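Local coordinates for alpha-catenin-like protein hmp-1 (Caenorhabditis elegans, PDB 5XA5), which binds beta-catenin, cadherin and actin filaments at cell junctions and is required for cell migration and cell shape changes during body enclosure and elongation, at residues Asp154-Thr159 against Ser181-Leu186; Asp174-Leu179 against Thr216-Tyr221; Val148-Val153 against Ala253-Leu258; Asp167-Val172 against Phe227-Glu232. One frame throughout, in Å; residues are numbered along the deposited sequence.

Interaction 1. Residues Asp154-Thr159 against Ser181-Leu186; sequences DEVRET and SQIEEL
Glu155, Val156 and Thr159 each meet Gln182 across a nearly antiparallel helix pair of the second four-helix bundle in this N-terminal, vinculin-family fragment of the longer protein. The local axes of helices 117-165 and 169-196 come within 9.7 Å of each other, with their directions 158° apart.

At Glu155 the extended side chain crosses that of Gln182 at about a right angle, and the carboxylate is stacked on the amide with the two planes 6° apart. The closest atoms of this stack are Glu155 CD and Gln182 NE2, 3.5 Å apart. The charge of Glu155 has its main partner along its own helix, where OE1 forms a salt bridge with Lys152. A water links Glu155 OE2 and Gln182 NE2 by weak bonds.

At the next residue, Val156 supplies the apolar part with both methyls. CG1 meets Ile183 CG1 at 3.9 Å. CG2 reaches two residues, approaching Gln182 CB and lying 4.1 Å from Leu186 CD2. Val156 also packs on Met247 and Leu251 of helix 234-258, so it faces the bundle core.

Thr159 closes the contact beside the far end of the Gln182 amide. With CG of Gln182 beside its backbone N (chi1 -69°) and the chain straight beyond it, the amide spans from Glu155 to Thr159, where Gln182 OE1 lies 2.8 Å from Thr159 OG1.

Interaction 2. Residues Asp174-Leu179 against Thr216-Tyr221; sequences DLYNLL and TAPLLY
Tyr176 and Tyr221 form an offset stack, and their two rings carry most of this contact between antiparallel helices 169-196 and 200-229 of the second four-helix bundle. The CA atoms of the pair are 6.5 Å apart, although the local helix axes approach only to 11.1 Å; the aromatic groups bridge this comparatively wide spacing.

Tyr176 has more area buried here than any other residue of the two segments. Its CG stands anti to the backbone N (chi1 -171°), which carries the ring across toward the opposite helix. The ring planes lie 9° from parallel with centroids 4.3 Å apart. The displacement puts the beta carbon of Tyr221, not its ring, above the middle of Tyr176: Tyr221 CB is 3.6 Å from the centroid of the Tyr176 ring and 5° off its normal, a CH-pi contact. Conversely, Tyr176 CD2 lies over one face of Tyr221, toward the rim and 3.4 Å from Tyr221 CG. At the other end of the Tyr221 ring, OH is hydrogen-bonded to Asp173 OD1, which probably limits swinging of the ring.

Ala217, next in buried area, meets Leu179 CD2 through its small CB at 4.4 Å; both residues are buried. One residue on, Pro218 marks a kink, because its N has no bond to the preceding turn. The outer end of Tyr176 lies against this proline, with Tyr176 OH 3.4 Å from Pro218 CA.

Interaction 3. Residues Val148-Val153 against Ala253-Leu258; sequences VIVDKV and ALESVL
Leu258 meets Ile149, Val150 and Val153 mainly through its CD1 methyl, with CD2 also on Ile149, and this apolar cluster makes up most of the contact. The closest approach is Leu258 CD1 to Ile149 CG2, 3.6 Å, where the two side chains cross at about a right angle. Leu258 CD1 also lies 3.9 Å from Val150 CG2, while Val153 CG2 is a little more distant at 4.3 Å from the same methyl. The leucine gets there with CG anti to its carbonyl carbon (chi1 -72°), so that its branches are directed at the valine-isoleucine face. A looser apolar contact, Val153 CG2 to Leu254 CB at 4.4 Å, continues this face by one helical turn.

A second kind of contact sets a carboxylate beside a methyl. The extended Glu255 passes across Val150 at about a right angle and brings OE2 to 3.6 Å from Val150 CG1. This is van der Waals packing; the charge of Glu255 is met by a salt bridge from OE1 to Arg157.

The segment axes run 9.9 Å apart with directions 170° from parallel, an antiparallel pair within a four-helix bundle. Helix 169-196 packs on helix 117-165, with Leu186 on Val153 and Thr189 on Ile149, and helix 200-229 packs on helix 234-258, with Ala209 on Leu254 and Leu206 on Val257, completing the bundle.

Interaction 4. Residues Asp167-Val172 against Phe227-Glu232; sequences DTKIKV and FVRHPE
Val228 meets Val172 and Lys169 where helix 200-229 ends beside the start of helix 169-196, at one tip of the four-helix bundle. Val228 has two deposited conformers; the one described has chi1 -65°. Its CB is directed toward the 167-172 segment and splits the contact between two methyls. CG1, lying beside the backbone N, continues to Val172, whose CG2 comes to meet it tip to tip at 4.0 Å. CG2, wedged between backbone N and carbonyl carbon, is aimed at the backbone of the facing segment: it lies 4.2 Å from Lys169 CA and, more loosely, near Thr168 C.

Alongside, the aliphatic stems of Lys169 and Arg229 touch, CD to CD, at 4.2 Å. Their charged ends stay apart, with Lys169 NZ 5.9 Å from Arg229 NE, a separation consistent with their like charges.

The backbone that receives Val228 CG2 is the first turn of helix 169-196, and it is capped. Thr168 is the N-cap, and in the conformer described Lys171 N donates to Thr168 OG1 at 3.0 Å and 154°. Lys171 also clasps the residue before the cap by a salt bridge, its NZ reaching the syn side of Asp167 OD1 at 3.0 Å, 20° out of the carboxylate plane.

Overall arrangement
All four contacts lie in the bundle built from the later part of helix 117-165 with helices 169-196, 200-229 and 234-258, and they follow its length: their centres are about 11, 18, 27 and 39 Å from the chain centre for interactions 3, 1, 2 and 4. Interactions 3 and 1, centred 11 Å apart, are tied by salt bridges, Lys152 to Glu185 and Arg157 to Glu255. Interactions 1 and 2 join through packing, with Ile183 CD1 3.5 Å from Ala217 CB. Interaction 2 meets interaction 4 where Tyr221 CD1 lies 4.0 Å from Val172 CG1. Interactions 3 and 4 do not touch; their nearest atoms are about 16 Å apart.

Interaction 1. Residues Asp154-Thr159 against Ser181-Leu186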
# COMPACT_ATOMS: atom_id res chain seq x y z
N ASP A 154 14.29 -4.94 7.25
CA ASP A 154 15.07 -4.61 8.44
C ASP A 154 15.22 -5.81 9.37
O ASP A 154 16.24 -5.98 10.04
CB ASP A 154 14.40 -3.47 9.22
CG ASP A 154 14.42 -2.15 8.48
OD1 ASP A 154 15.29 -1.95 7.61
OD2 ASP A 154 13.57 -1.29 8.80
N GLU A 155 14.17 -6.62 9.45
CA GLU A 155 14.20 -7.80 10.30
C GLU A 155 15.23 -8.79 9.75
O GLU A 155 16.01 -9.35 10.52
CB GLU A 155 12.80 -8.45 10.35
CG GLU A 155 12.70 -9.65 11.27
CD GLU A 155 11.34 -10.33 11.17
OE1 GLU A 155 10.91 -10.62 10.04
OE2 GLU A 155 10.70 -10.55 12.22
N VAL A 156 15.22 -9.00 8.44
CA VAL A 156 16.22 -9.86 7.79
C VAL A 156 17.61 -9.30 8.03
O VAL A 156 18.55 -10.02 8.37
CB VAL A 156 15.96 -9.99 6.28
CG1 VAL A 156 17.12 -10.66 5.57
CG2 VAL A 156 14.68 -10.79 6.07
N ARG A 157 17.75 -7.99 7.91
CA ARG A 157 19.06 -7.36 8.12
C ARG A 157 19.59 -7.61 9.53
O ARG A 157 20.78 -7.90 9.70
CB ARG A 157 18.95 -5.85 7.85
CG ARG A 157 20.23 -5.06 8.03
CD ARG A 157 19.93 -3.57 7.88
NE ARG A 157 19.74 -3.20 6.47
CZ ARG A 157 18.62 -2.73 5.93
NH1 ARG A 157 17.53 -2.54 6.67
NH2 ARG A 157 18.60 -2.43 4.64
N GLU A 158 18.72 -7.53 10.53
CA GLU A 158 19.16 -7.72 11.91
C GLU A 158 19.50 -9.18 12.21
O GLU A 158 20.47 -9.48 12.92
CB GLU A 158 18.09 -7.21 12.88
CG GLU A 158 18.35 -7.53 14.34
CD GLU A 158 19.69 -6.95 14.87
OE1 GLU A 158 20.18 -5.96 14.28
OE2 GLU A 158 20.23 -7.45 15.88
N THR A 159 18.69 -10.09 11.69
CA THR A 159 19.02 -11.50 11.86
C THR A 159 20.36 -11.83 11.22
O THR A 159 21.18 -12.53 11.83
CB THR A 159 17.89 -12.39 11.30
OG1 THR A 159 16.67 -12.05 11.96
CG2 THR A 159 18.21 -13.86 11.55
N SER A 181 13.41 -18.63 7.10
CA SER A 181 11.97 -18.35 7.08
C SER A 181 11.70 -16.88 6.80
O SER A 181 10.78 -16.57 6.04
CB SER A 181 11.33 -18.78 8.41
OG SER A 181 11.31 -20.19 8.47
N GLN A 182 12.50 -16.00 7.38
CA GLN A 182 12.27 -14.57 7.17
C GLN A 182 12.47 -14.19 5.71
O GLN A 182 11.72 -13.38 5.15
CB GLN A 182 13.17 -13.75 8.08
CG GLN A 182 12.78 -13.89 9.53
CD GLN A 182 13.76 -13.25 10.47
OE1 GLN A 182 14.82 -12.81 10.05
NE2 GLN A 182 13.40 -13.16 11.75
N ILE A 183 13.48 -14.78 5.09
CA ILE A 183 13.76 -14.48 3.68
C ILE A 183 12.69 -15.08 2.78
O ILE A 183 12.31 -14.46 1.78
CB ILE A 183 15.15 -14.98 3.28
CG1 ILE A 183 16.20 -14.09 3.94
CG2 ILE A 183 15.33 -14.97 1.77
CD1 ILE A 183 17.63 -14.48 3.66
N GLU A 184 12.19 -16.27 3.12
CA GLU A 184 11.09 -16.84 2.35
C GLU A 184 9.83 -15.96 2.40
O GLU A 184 9.19 -15.76 1.37
CB GLU A 184 10.76 -18.25 2.85
CG GLU A 184 11.76 -19.32 2.43
CD GLU A 184 11.65 -19.72 0.96
OE1 GLU A 184 10.65 -19.37 0.30
OE2 GLU A 184 12.58 -20.40 0.48
N GLU A 185 9.51 -15.45 3.58
CA GLU A 185 8.38 -14.53 3.78
C GLU A 185 8.58 -13.25 2.97
O GLU A 185 7.67 -12.78 2.28
CB GLU A 185 8.24 -14.18 5.27
CG GLU A 185 7.17 -14.93 6.04
CD GLU A 185 7.51 -15.07 7.52
OE1 GLU A 185 8.55 -14.53 7.96
OE2 GLU A 185 6.74 -15.74 8.25
N LEU A 186 9.78 -12.68 3.06
CA LEU A 186 10.09 -11.45 2.34
C LEU A 186 10.02 -11.68 0.85
O LEU A 186 9.52 -10.84 0.11
CB LEU A 186 11.47 -10.94 2.73
CG LEU A 186 11.98 -9.65 2.10
CD1 LEU A 186 11.10 -8.44 2.47
CD2 LEU A 186 13.44 -9.38 2.47
O HOH W 1 13.21 -11.63 14.36

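Interaction 2. Residues Asp174-Leu179 against Thr216-Tyr221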
# COMPACT_ATOMS: atom_id res chain seq x y z
N ASP A 174 21.16 -21.80 14.37
CA ASP A 174 19.84 -21.36 14.85
C ASP A 174 19.43 -20.05 14.20
O ASP A 174 18.27 -19.86 13.83
CB ASP A 174 19.83 -21.22 16.37
CG ASP A 174 19.89 -22.55 17.08
OD1 ASP A 174 19.56 -23.58 16.45
OD2 ASP A 174 20.24 -22.57 18.28
N LEU A 175 20.38 -19.13 14.07
CA LEU A 175 20.06 -17.87 13.41
C LEU A 175 19.78 -18.09 11.92
O LEU A 175 18.89 -17.46 11.38
CB LEU A 175 21.19 -16.85 13.59
CG LEU A 175 21.25 -16.32 15.03
CD1 LEU A 175 22.59 -15.64 15.25
CD2 LEU A 175 20.11 -15.34 15.28
N TYR A 176 20.48 -19.02 11.27
CA TYR A 176 20.19 -19.22 9.86
C TYR A 176 18.83 -19.91 9.73
O TYR A 176 18.10 -19.63 8.78
CB TYR A 176 21.28 -20.02 9.13
CG TYR A 176 21.05 -20.03 7.62
CD1 TYR A 176 20.93 -18.83 6.93
CD2 TYR A 176 20.94 -21.22 6.90
CE1 TYR A 176 20.70 -18.80 5.57
CE2 TYR A 176 20.72 -21.20 5.51
CZ TYR A 176 20.60 -19.98 4.86
OH TYR A 176 20.36 -19.94 3.50
N ASN A 177 18.46 -20.77 10.68
CA ASN A 177 17.09 -21.32 10.63
C ASN A 177 16.03 -20.21 10.63
O ASN A 177 15.03 -20.29 9.92
CB ASN A 177 16.86 -22.27 11.80
CG ASN A 177 17.27 -23.69 11.48
OD1 ASN A 177 17.42 -24.05 10.31
ND2 ASN A 177 17.47 -24.49 12.52
N LEU A 178 16.25 -19.17 11.42
CA LEU A 178 15.33 -18.03 11.46
C LEU A 178 15.40 -17.27 10.15
O LEU A 178 14.38 -16.93 9.57
CB LEU A 178 15.65 -17.09 12.64
CG LEU A 178 15.33 -17.58 14.06
CD1 LEU A 178 15.94 -16.66 15.12
CD2 LEU A 178 13.83 -17.71 14.26
N LEU A 179 16.61 -17.02 9.67
CA LEU A 179 16.80 -16.26 8.45
C LEU A 179 16.12 -16.93 7.24
O LEU A 179 15.57 -16.24 6.39
CB LEU A 179 18.30 -16.09 8.18
CG LEU A 179 18.68 -14.98 7.21
CD1 LEU A 179 18.32 -13.62 7.79
CD2 LEU A 179 20.17 -15.03 6.87
N THR A 216 22.90 -14.61 -2.06
CA THR A 216 23.92 -14.23 -1.08
C THR A 216 23.70 -14.85 0.30
O THR A 216 24.65 -15.24 0.97
CB THR A 216 23.98 -12.69 -0.93
OG1 THR A 216 24.36 -12.12 -2.19
CG2 THR A 216 24.99 -12.30 0.12
N ALA A 217 22.44 -14.96 0.73
CA ALA A 217 22.25 -15.43 2.10
C ALA A 217 22.82 -16.84 2.39
O ALA A 217 23.45 -17.04 3.44
CB ALA A 217 20.76 -15.35 2.48
N PRO A 218 22.63 -17.82 1.48
CA PRO A 218 23.20 -19.14 1.74
C PRO A 218 24.72 -19.10 1.81
O PRO A 218 25.33 -19.87 2.56
CB PRO A 218 22.73 -19.99 0.55
CG PRO A 218 21.55 -19.28 0.03
CD PRO A 218 21.75 -17.82 0.30
N LEU A 219 25.33 -18.21 1.02
CA LEU A 219 26.78 -18.08 1.05
C LEU A 219 27.25 -17.41 2.35
O LEU A 219 28.34 -17.70 2.85
CB LEU A 219 27.26 -17.28 -0.16
CG LEU A 219 27.07 -17.98 -1.50
CD1 LEU A 219 27.21 -16.98 -2.63
CD2 LEU A 219 28.08 -19.09 -1.68
N LEU A 220 26.44 -16.49 2.86
CA LEU A 220 26.74 -15.87 4.14
C LEU A 220 26.68 -16.91 5.25
O LEU A 220 27.55 -16.93 6.13
CB LEU A 220 25.78 -14.71 4.42
CG LEU A 220 26.13 -13.92 5.69
CD1 LEU A 220 27.52 -13.31 5.63
CD2 LEU A 220 25.08 -12.83 5.92
N TYR A 221 25.67 -17.78 5.20
CA TYR A 221 25.57 -18.87 6.17
C TYR A 221 26.84 -19.71 6.18
O TYR A 221 27.42 -19.93 7.22
CB TYR A 221 24.35 -19.76 5.86
CG TYR A 221 24.32 -21.08 6.59
CD1 TYR A 221 24.34 -21.12 7.99
CD2 TYR A 221 24.25 -22.28 5.90
CE1 TYR A 221 24.30 -22.33 8.66
CE2 TYR A 221 24.22 -23.49 6.56
CZ TYR A 221 24.25 -23.51 7.95
OH TYR A 221 24.20 -24.69 8.62

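Interaction 3. Residues Val148-Val153 against Ala253-Leu258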
# COMPACT_ATOMS: atom_id res chain seq x y z
N VAL A 148 5.68 -1.48 5.63
CA VAL A 148 5.61 -2.83 6.19
C VAL A 148 6.63 -3.76 5.53
O VAL A 148 7.29 -4.55 6.21
CB VAL A 148 4.19 -3.39 6.06
CG1 VAL A 148 4.15 -4.87 6.41
CG2 VAL A 148 3.25 -2.61 6.95
N ILE A 149 6.80 -3.66 4.21
CA ILE A 149 7.79 -4.47 3.53
C ILE A 149 9.19 -4.08 3.99
O ILE A 149 10.03 -4.94 4.25
CB ILE A 149 7.70 -4.33 2.01
CG1 ILE A 149 6.29 -4.66 1.55
CG2 ILE A 149 8.68 -5.29 1.35
CD1 ILE A 149 6.11 -4.58 0.06
N VAL A 150 9.42 -2.78 4.10
CA VAL A 150 10.74 -2.28 4.53
C VAL A 150 11.06 -2.78 5.94
O VAL A 150 12.22 -3.12 6.25
CB VAL A 150 10.81 -0.73 4.46
CG1 VAL A 150 12.07 -0.21 5.13
CG2 VAL A 150 10.74 -0.28 3.00
N ASP A 151 10.04 -2.86 6.79
CA ASP A 151 10.22 -3.38 8.15
C ASP A 151 10.68 -4.84 8.11
O ASP A 151 11.52 -5.26 8.93
CB ASP A 151 8.91 -3.23 8.94
CG ASP A 151 9.08 -3.50 10.42
OD1 ASP A 151 8.72 -4.61 10.86
OD2 ASP A 151 9.55 -2.60 11.14
N LYS A 152 10.17 -5.60 7.14
CA LYS A 152 10.57 -6.99 6.97
C LYS A 152 12.02 -7.10 6.49
O LYS A 152 12.77 -7.96 6.96
CB LYS A 152 9.65 -7.71 5.97
CG LYS A 152 9.91 -9.19 5.88
CD LYS A 152 9.55 -9.86 7.20
CE LYS A 152 9.64 -11.37 7.11
NZ LYS A 152 8.80 -12.02 8.16
N VAL A 153 12.42 -6.22 5.57
CA VAL A 153 13.83 -6.12 5.16
C VAL A 153 14.72 -5.84 6.37
O VAL A 153 15.80 -6.44 6.50
CB VAL A 153 14.03 -4.99 4.12
CG1 VAL A 153 15.52 -4.82 3.74
CG2 VAL A 153 13.19 -5.28 2.90
N ALA A 253 19.57 -2.39 -1.46
CA ALA A 253 18.95 -2.25 -2.78
C ALA A 253 17.44 -2.46 -2.74
O ALA A 253 16.68 -1.70 -3.36
CB ALA A 253 19.61 -3.22 -3.76
N LEU A 254 16.98 -3.48 -2.00
CA LEU A 254 15.55 -3.70 -1.83
C LEU A 254 14.89 -2.47 -1.23
O LEU A 254 13.87 -2.00 -1.71
CB LEU A 254 15.27 -4.92 -0.95
CG LEU A 254 15.53 -6.31 -1.53
CD1 LEU A 254 15.46 -7.38 -0.44
CD2 LEU A 254 14.55 -6.65 -2.62
N GLU A 255 15.47 -1.96 -0.15
CA GLU A 255 14.90 -0.80 0.52
C GLU A 255 14.89 0.43 -0.39
O GLU A 255 13.89 1.13 -0.46
CB GLU A 255 15.68 -0.48 1.80
CG GLU A 255 15.08 0.65 2.63
CD GLU A 255 15.70 0.76 4.02
OE1 GLU A 255 16.69 0.05 4.30
OE2 GLU A 255 15.19 1.56 4.84
N SER A 256 16.01 0.69 -1.06
CA SER A 256 16.10 1.78 -2.02
C SER A 256 14.99 1.73 -3.07
O SER A 256 14.29 2.72 -3.29
CB SER A 256 17.45 1.77 -2.73
OG SER A 256 18.48 2.22 -1.87
N VAL A 257 14.83 0.59 -3.73
CA VAL A 257 13.83 0.46 -4.79
C VAL A 257 12.41 0.55 -4.23
O VAL A 257 11.55 1.17 -4.84
CB VAL A 257 14.00 -0.87 -5.57
CG1 VAL A 257 12.88 -1.06 -6.58
CG2 VAL A 257 15.34 -0.89 -6.28
N LEU A 258 12.15 -0.09 -3.09
CA LEU A 258 10.81 0.01 -2.49
C LEU A 258 10.45 1.48 -2.26
O LEU A 258 9.29 1.86 -2.41
CB LEU A 258 10.75 -0.76 -1.17
CG LEU A 258 10.74 -2.29 -1.26
CD1 LEU A 258 11.02 -2.90 0.12
CD2 LEU A 258 9.40 -2.79 -1.82

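Interaction 4. Residues Asp167-Val172 against Phe227-Glu232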
# COMPACT_ATOMS: atom_id res chain seq x y z
N ASP A 167 29.12 -16.30 17.92
CA ASP A 167 30.42 -16.79 18.33
C ASP A 167 30.44 -18.30 18.48
O ASP A 167 31.45 -18.87 18.88
CB ASP A 167 30.84 -16.14 19.66
CG ASP A 167 29.84 -16.37 20.78
OD1 ASP A 167 28.72 -16.86 20.51
OD2 ASP A 167 30.17 -16.07 21.95
N THR A 168 29.33 -18.97 18.17
CA THR A 168 29.26 -20.42 18.26
C THR A 168 28.58 -21.02 17.03
O THR A 168 27.72 -20.37 16.43
CB THR A 168 28.50 -20.89 19.52
OG1 THR A 168 27.09 -20.67 19.35
CG2 THR A 168 28.99 -20.14 20.76
N LYS A 169 28.95 -22.25 16.70
CA LYS A 169 28.35 -22.94 15.57
C LYS A 169 26.83 -23.12 15.76
O LYS A 169 26.05 -22.92 14.83
CB LYS A 169 29.00 -24.31 15.37
CG LYS A 169 28.81 -24.89 13.99
CD LYS A 169 29.11 -26.38 13.98
CE LYS A 169 28.25 -27.11 15.00
NZ LYS A 169 28.21 -28.58 14.76
N ILE A 170 26.43 -23.47 16.98
CA ILE A 170 25.01 -23.67 17.30
C ILE A 170 24.20 -22.38 17.11
O ILE A 170 23.06 -22.41 16.60
CB ILE A 170 24.86 -24.18 18.75
CG1 ILE A 170 25.37 -25.62 18.84
CG2 ILE A 170 23.41 -24.15 19.19
CD1 ILE A 170 25.30 -26.21 20.23
N LYS A 171 24.78 -21.23 17.47
CA LYS A 171 24.10 -19.96 17.23
C LYS A 171 23.98 -19.68 15.73
O LYS A 171 22.95 -19.19 15.28
CB LYS A 171 24.84 -18.80 17.91
CG LYS A 171 24.45 -18.59 19.36
CD LYS A 171 25.31 -17.50 19.99
CE LYS A 171 25.27 -17.54 21.51
NZ LYS A 171 26.19 -16.53 22.09
N VAL A 172 25.03 -19.96 14.96
CA VAL A 172 24.98 -19.69 13.53
C VAL A 172 23.88 -20.52 12.87
O VAL A 172 23.10 -20.01 12.06
CB VAL A 172 26.34 -19.98 12.85
CG1 VAL A 172 26.17 -19.85 11.33
CG2 VAL A 172 27.42 -19.00 13.37
N PHE A 227 33.93 -19.79 9.26
CA PHE A 227 34.81 -18.87 9.99
C PHE A 227 34.74 -19.04 11.52
O PHE A 227 35.75 -18.85 12.19
CB PHE A 227 34.49 -17.43 9.61
CG PHE A 227 35.41 -16.43 10.26
CD1 PHE A 227 36.77 -16.47 10.02
CD2 PHE A 227 34.90 -15.48 11.13
CE1 PHE A 227 37.61 -15.55 10.63
CE2 PHE A 227 35.74 -14.56 11.74
CZ PHE A 227 37.09 -14.60 11.49
N VAL A 228 33.58 -19.39 12.08
CA VAL A 228 33.52 -19.57 13.53
C VAL A 228 34.30 -20.82 13.92
O VAL A 228 34.83 -20.91 15.02
CB VAL A 228 32.08 -19.69 14.09
CG1 VAL A 228 31.33 -18.41 13.90
CG2 VAL A 228 31.33 -20.86 13.49
N ARG A 229 34.40 -21.77 12.99
CA ARG A 229 35.11 -23.02 13.25
C ARG A 229 36.62 -22.86 13.05
O ARG A 229 37.42 -23.56 13.69
CB ARG A 229 34.57 -24.13 12.35
CG ARG A 229 33.22 -24.70 12.79
CD ARG A 229 32.59 -25.58 11.71
NE ARG A 229 33.07 -26.96 11.77
CZ ARG A 229 33.18 -27.77 10.72
NH1 ARG A 229 32.84 -27.33 9.51
NH2 ARG A 229 33.62 -29.00 10.87
N HIS A 230 37.01 -21.93 12.18
CA HIS A 230 38.41 -21.72 11.85
C HIS A 230 38.80 -20.24 11.76
O HIS A 230 39.04 -19.72 10.67
CB HIS A 230 38.73 -22.41 10.54
CG HIS A 230 38.38 -23.86 10.52
ND1 HIS A 230 39.25 -24.85 10.91
CD2 HIS A 230 37.24 -24.49 10.14
CE1 HIS A 230 38.67 -26.02 10.79
NE2 HIS A 230 37.45 -25.84 10.32
N PRO A 231 38.87 -19.55 12.90
CA PRO A 231 39.15 -18.11 12.85
C PRO A 231 40.55 -17.71 12.33
O PRO A 231 40.72 -16.53 12.02
CB PRO A 231 38.97 -17.68 14.30
CG PRO A 231 39.18 -18.93 15.11
CD PRO A 231 38.60 -20.02 14.27
N GLU A 232 41.49 -18.65 12.23
CA GLU A 232 42.91 -18.38 11.93
C GLU A 232 43.19 -18.34 10.44
O GLU A 232 44.22 -17.88 9.94
CB GLU A 232 43.78 -19.47 12.62
CG GLU A 232 43.59 -20.90 12.07
CD GLU A 232 42.30 -21.59 12.54
OE1 GLU A 232 41.55 -21.00 13.35
OE2 GLU A 232 42.04 -22.74 12.12